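Local coordinates for protein constitutive androstane receptor (Mus musculus, PDB 1XNX) that binds DNA response elements as a heterodimer with RXR and activates transcription of target genes, including cytochrome P450 genes, with androstenol acting as an inverse agonist, at residues A[12-24]-A[195-207]. Residues are numbered along the deposited sequence; the frame is centred on the assembly and turned at random.
Sequences LQLNQQQKELVQI and EMALILNNHIMEQ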
loop_
_atom_site.group_PDB
_atom_site.type_symbol
_atom_site.label_atom_id
_atom_site.label_comp_id
_atom_site.label_asym_id
_atom_site.label_seq_id
_atom_site.Cartn_x
_atom_site.Cartn_y
_atom_site.Cartn_z
ATOM N N LEU A 12 5.434 -31.168 -0.413
ATOM C CA LEU A 12 4.300 -30.384 -0.991
ATOM C C LEU A 12 3.027 -30.596 -0.185
ATOM O O LEU A 12 2.126 -31.331 -0.603
ATOM C CB LEU A 12 4.052 -30.773 -2.460
ATOM C CG LEU A 12 4.781 -29.914 -3.502
ATOM C CD1 LEU A 12 6.290 -30.147 -3.411
ATOM C CD2 LEU A 12 4.267 -30.238 -4.903
ATOM N N GLN A 13 2.977 -29.940 0.972
ATOM C CA GLN A 13 1.864 -29.998 1.919
ATOM C C GLN A 13 2.498 -29.946 3.306
ATOM O O GLN A 13 3.565 -30.527 3.524
ATOM C CB GLN A 13 1.060 -31.297 1.788
ATOM C CG GLN A 13 -0.424 -31.080 1.504
ATOM C CD GLN A 13 -1.270 -32.309 1.802
ATOM O OE1 GLN A 13 -1.035 -33.389 1.259
ATOM N NE2 GLN A 13 -2.263 -32.147 2.673
ATOM N N LEU A 14 1.845 -29.250 4.236
ATOM C CA LEU A 14 2.363 -29.109 5.594
ATOM C C LEU A 14 1.810 -30.146 6.548
ATOM O O LEU A 14 0.600 -30.357 6.615
ATOM C CB LEU A 14 2.027 -27.727 6.153
ATOM C CG LEU A 14 2.613 -26.511 5.448
ATOM C CD1 LEU A 14 2.110 -25.258 6.129
ATOM C CD2 LEU A 14 4.127 -26.571 5.488
ATOM N N ASN A 15 2.702 -30.777 7.301
ATOM C CA ASN A 15 2.294 -31.769 8.274
ATOM C C ASN A 15 2.106 -31.053 9.610
ATOM O O ASN A 15 2.416 -29.864 9.729
ATOM C CB ASN A 15 3.361 -32.850 8.382
ATOM C CG ASN A 15 4.691 -32.304 8.804
ATOM O OD1 ASN A 15 5.738 -32.827 8.421
ATOM N ND2 ASN A 15 4.669 -31.252 9.613
ATOM N N GLN A 16 1.609 -31.772 10.612
ATOM C CA GLN A 16 1.366 -31.186 11.930
ATOM C C GLN A 16 2.608 -30.504 12.521
ATOM O O GLN A 16 2.518 -29.390 13.048
ATOM C CB GLN A 16 0.851 -32.266 12.886
ATOM C CG GLN A 16 0.022 -31.732 14.038
ATOM C CD GLN A 16 -1.251 -31.037 13.575
ATOM O OE1 GLN A 16 -2.026 -30.525 14.388
ATOM N NE2 GLN A 16 -1.474 -31.018 12.262
ATOM N N GLN A 17 3.759 -31.171 12.431
ATOM C CA GLN A 17 5.010 -30.622 12.948
ATOM C C GLN A 17 5.280 -29.233 12.361
ATOM O O GLN A 17 5.613 -28.283 13.080
ATOM C CB GLN A 17 6.184 -31.552 12.607
ATOM C CG GLN A 17 6.305 -32.825 13.467
ATOM C CD GLN A 17 5.192 -33.843 13.228
ATOM O OE1 GLN A 17 4.973 -34.299 12.101
ATOM N NE2 GLN A 17 4.494 -34.213 14.296
ATOM N N GLN A 18 5.122 -29.127 11.045
ATOM C CA GLN A 18 5.361 -27.882 10.334
ATOM C C GLN A 18 4.383 -26.777 10.697
ATOM O O GLN A 18 4.788 -25.633 10.917
ATOM C CB GLN A 18 5.329 -28.150 8.836
ATOM C CG GLN A 18 6.363 -29.175 8.404
ATOM C CD GLN A 18 6.214 -29.581 6.957
ATOM O OE1 GLN A 18 5.132 -29.979 6.518
ATOM N NE2 GLN A 18 7.305 -29.489 6.204
ATOM N N LYS A 19 3.098 -27.114 10.758
ATOM C CA LYS A 19 2.077 -26.132 11.109
ATOM C C LYS A 19 2.353 -25.619 12.515
ATOM O O LYS A 19 2.134 -24.452 12.812
ATOM C CB LYS A 19 0.681 -26.754 11.069
ATOM C CG LYS A 19 0.357 -27.519 9.799
ATOM C CD LYS A 19 -1.132 -27.442 9.498
ATOM C CE LYS A 19 -1.528 -28.399 8.391
ATOM N NZ LYS A 19 -1.422 -29.820 8.835
ATOM N N GLU A 20 2.833 -26.503 13.381
ATOM C CA GLU A 20 3.149 -26.124 14.752
ATOM C C GLU A 20 4.353 -25.188 14.767
ATOM O O GLU A 20 4.416 -24.260 15.571
ATOM C CB GLU A 20 3.430 -27.375 15.601
ATOM C CG GLU A 20 2.167 -28.043 16.153
ATOM C CD GLU A 20 2.415 -29.456 16.662
ATOM O OE1 GLU A 20 3.426 -29.669 17.366
ATOM O OE2 GLU A 20 1.593 -30.353 16.362
ATOM N N LEU A 21 5.302 -25.432 13.867
ATOM C CA LEU A 21 6.494 -24.597 13.784
ATOM C C LEU A 21 6.115 -23.183 13.340
ATOM O O LEU A 21 6.582 -22.194 13.914
ATOM C CB LEU A 21 7.497 -25.198 12.797
ATOM C CG LEU A 21 8.834 -24.468 12.664
ATOM C CD1 LEU A 21 9.519 -24.404 14.001
ATOM C CD2 LEU A 21 9.716 -25.197 11.678
ATOM N N VAL A 22 5.268 -23.086 12.322
ATOM C CA VAL A 22 4.854 -21.783 11.839
ATOM C C VAL A 22 4.273 -20.992 12.999
ATOM O O VAL A 22 4.610 -19.822 13.206
ATOM C CB VAL A 22 3.771 -21.883 10.741
ATOM C CG1 VAL A 22 3.321 -20.478 10.345
ATOM C CG2 VAL A 22 4.303 -22.644 9.522
ATOM N N GLN A 23 3.400 -21.641 13.763
ATOM C CA GLN A 23 2.758 -20.981 14.893
ATOM C C GLN A 23 3.781 -20.478 15.911
ATOM O O GLN A 23 3.667 -19.344 16.396
ATOM C CB GLN A 23 1.749 -21.932 15.546
ATOM C CG GLN A 23 0.647 -22.366 14.580
ATOM C CD GLN A 23 -0.192 -21.197 14.055
ATOM O OE1 GLN A 23 -0.696 -21.236 12.932
ATOM N NE2 GLN A 23 -0.357 -20.162 14.876
ATOM N N ILE A 24 4.779 -21.307 16.221
ATOM C CA ILE A 24 5.815 -20.915 17.168
ATOM C C ILE A 24 6.516 -19.662 16.634
ATOM O O ILE A 24 6.706 -18.691 17.369
ATOM C CB ILE A 24 6.849 -22.057 17.383
ATOM C CG1 ILE A 24 6.240 -23.139 18.267
ATOM C CG2 ILE A 24 8.119 -21.524 18.029
ATOM C CD1 ILE A 24 7.156 -24.317 18.519
ATOM N N GLU A 195 14.696 -27.116 5.881
ATOM C CA GLU A 195 13.375 -27.455 6.425
ATOM C C GLU A 195 12.538 -26.190 6.525
ATOM O O GLU A 195 11.307 -26.215 6.409
ATOM C CB GLU A 195 13.492 -28.105 7.810
ATOM C CG GLU A 195 14.370 -29.367 7.848
ATOM C CD GLU A 195 14.232 -30.167 9.146
ATOM O OE1 GLU A 195 14.270 -29.574 10.248
ATOM O OE2 GLU A 195 14.100 -31.405 9.058
ATOM N N MET A 196 13.231 -25.077 6.723
ATOM C CA MET A 196 12.591 -23.782 6.831
ATOM C C MET A 196 12.088 -23.369 5.456
ATOM O O MET A 196 10.949 -22.924 5.327
ATOM C CB MET A 196 13.593 -22.761 7.354
ATOM C CG MET A 196 13.031 -21.826 8.395
ATOM S SD MET A 196 12.305 -22.724 9.758
ATOM C CE MET A 196 13.722 -23.570 10.429
ATOM N N ALA A 197 12.921 -23.537 4.424
ATOM C CA ALA A 197 12.533 -23.164 3.055
ATOM C C ALA A 197 11.389 -24.026 2.513
ATOM O O ALA A 197 10.473 -23.527 1.849
ATOM C CB ALA A 197 13.744 -23.240 2.104
ATOM N N LEU A 198 11.449 -25.322 2.795
ATOM C CA LEU A 198 10.415 -26.237 2.345
ATOM C C LEU A 198 9.079 -25.828 2.969
ATOM O O LEU A 198 8.038 -25.892 2.319
ATOM C CB LEU A 198 10.769 -27.667 2.752
ATOM C CG LEU A 198 9.695 -28.724 2.466
ATOM C CD1 LEU A 198 9.508 -28.848 0.974
ATOM C CD2 LEU A 198 10.096 -30.062 3.084
ATOM N N ILE A 199 9.102 -25.415 4.233
ATOM C CA ILE A 199 7.867 -24.988 4.880
ATOM C C ILE A 199 7.410 -23.675 4.260
ATOM O O ILE A 199 6.212 -23.427 4.133
ATOM C CB ILE A 199 8.044 -24.778 6.400
ATOM C CG1 ILE A 199 8.380 -26.115 7.079
ATOM C CG2 ILE A 199 6.775 -24.177 6.985
ATOM C CD1 ILE A 199 8.669 -26.011 8.572
ATOM N N LEU A 200 8.363 -22.829 3.880
ATOM C CA LEU A 200 8.015 -21.552 3.262
ATOM C C LEU A 200 7.297 -21.881 1.962
ATOM O O LEU A 200 6.139 -21.522 1.749
ATOM C CB LEU A 200 9.276 -20.744 2.939
ATOM C CG LEU A 200 9.172 -19.223 2.754
ATOM C CD1 LEU A 200 10.383 -18.799 1.961
ATOM C CD2 LEU A 200 7.908 -18.802 2.029
ATOM N N ASN A 201 8.008 -22.589 1.100
ATOM C CA ASN A 201 7.479 -22.987 -0.190
ATOM C C ASN A 201 6.092 -23.627 -0.123
ATOM O O ASN A 201 5.143 -23.129 -0.736
ATOM C CB ASN A 201 8.430 -23.963 -0.858
ATOM C CG ASN A 201 7.922 -24.411 -2.185
ATOM O OD1 ASN A 201 8.175 -23.771 -3.211
ATOM N ND2 ASN A 201 7.164 -25.499 -2.183
ATOM N N ASN A 202 5.978 -24.733 0.609
ATOM C CA ASN A 202 4.709 -25.439 0.727
ATOM C C ASN A 202 3.621 -24.568 1.341
ATOM O O ASN A 202 2.438 -24.691 0.975
ATOM C CB ASN A 202 4.895 -26.725 1.538
ATOM C CG ASN A 202 5.675 -27.800 0.770
ATOM O OD1 ASN A 202 5.877 -28.907 1.269
ATOM N ND2 ASN A 202 6.107 -27.474 -0.446
ATOM N N HIS A 203 4.020 -23.688 2.263
ATOM C CA HIS A 203 3.072 -22.780 2.899
ATOM C C HIS A 203 2.465 -21.883 1.832
ATOM O O HIS A 203 1.252 -21.684 1.794
ATOM C CB HIS A 203 3.760 -21.913 3.958
ATOM C CG HIS A 203 2.987 -20.676 4.320
ATOM N ND1 HIS A 203 3.083 -19.500 3.604
ATOM C CD2 HIS A 203 2.075 -20.446 5.296
ATOM C CE1 HIS A 203 2.266 -18.601 4.122
ATOM N NE2 HIS A 203 1.642 -19.150 5.149
ATOM N N ILE A 204 3.322 -21.346 0.967
ATOM C CA ILE A 204 2.878 -20.477 -0.110
ATOM C C ILE A 204 1.851 -21.178 -0.980
ATOM O O ILE A 204 0.814 -20.595 -1.308
ATOM C CB ILE A 204 4.065 -20.017 -0.999
ATOM C CG1 ILE A 204 4.852 -18.919 -0.276
ATOM C CG2 ILE A 204 3.562 -19.532 -2.355
ATOM C CD1 ILE A 204 6.024 -18.407 -1.052
ATOM N N MET A 205 2.127 -22.425 -1.355
ATOM C CA MET A 205 1.190 -23.172 -2.193
ATOM C C MET A 205 -0.169 -23.292 -1.498
ATOM O O MET A 205 -1.215 -23.050 -2.105
ATOM C CB MET A 205 1.750 -24.558 -2.507
ATOM C CG MET A 205 2.995 -24.527 -3.375
ATOM S SD MET A 205 3.668 -26.172 -3.709
ATOM C CE MET A 205 2.718 -26.607 -5.147
ATOM N N GLU A 206 -0.142 -23.654 -0.219
ATOM C CA GLU A 206 -1.361 -23.783 0.573
ATOM C C GLU A 206 -2.240 -22.534 0.436
ATOM O O GLU A 206 -3.461 -22.606 0.585
ATOM C CB GLU A 206 -0.991 -23.997 2.045
ATOM C CG GLU A 206 -2.153 -24.224 3.009
ATOM C CD GLU A 206 -1.729 -24.022 4.463
ATOM O OE1 GLU A 206 -1.516 -22.851 4.868
ATOM O OE2 GLU A 206 -1.593 -25.029 5.200
ATOM N N GLN A 207 -1.615 -21.389 0.166
ATOM C CA GLN A 207 -2.351 -20.135 0.013
ATOM C C GLN A 207 -2.414 -19.684 -1.441
ATOM O O GLN A 207 -2.453 -18.483 -1.731
ATOM C CB GLN A 207 -1.718 -19.025 0.861
ATOM C CG GLN A 207 -2.419 -18.753 2.184
ATOM C CD GLN A 207 -2.392 -19.945 3.104
ATOM O OE1 GLN A 207 -1.335 -20.520 3.355
ATOM N NE2 GLN A 207 -3.554 -20.323 3.620
#
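Asn202 OD1 accepts two backbone hydrogen bonds from the start of the modelled chain. Leu12 N lies 2.9 Å from Asn202 OD1, and Gln13 N lies 3.1 Å from the same oxygen. Both donors come from one face of the amide plane. Gln13 N is far above it, 72° out of the plane, and Leu12 N is less steep. The chain therefore lies over the flat amide of Asn202, with Leu12 CA 3.4 Å from Asn202 CG. Leu12 CG packs by Met205 SD and its CD2 by CE, while CD1 stays near Asn202 ND2.

Leu14 follows. Its CD2 packs on Ile199 CG2 and on the CB of Asn202. Its CD1 turns to the backbone of His203 and to the carboxylate of Glu206.

Ile199 is the buried apolar centre of the contact, and three residues of the first helix touch it. Its CG1 stands beside the backbone N (chi1 -65°), and the extended chain beyond it carries CD1 to Gln18 and Leu21. Leu21 CD2 meets this CD1. The extended chain of Gln18 crosses Ile199 at a slant, with Gln18 NE2 3.6 Å from Ile199 CG1. The other branch, CG2, touches both Leu14 CD2 and Val22 CG2, 3.9 Å from each. Gln18 OE1 also accepts a hydrogen bond from Asn15 N at 2.7 Å, in plane and on a lone pair. This bond fixes the turn of the Gln18 amide, and it ties Asn15, the N-cap residue, to the first turn of its helix.

The contact is structural packing in the nuclear receptor ligand-binding domain, away from the androstenol pocket. Helix 16-24 crosses helix 195-206 nearly at a right angle, at -95°. Met196, Leu200 and His203 also pack on helix 164-175, while Leu200 and Ile204 reach helix 216-233.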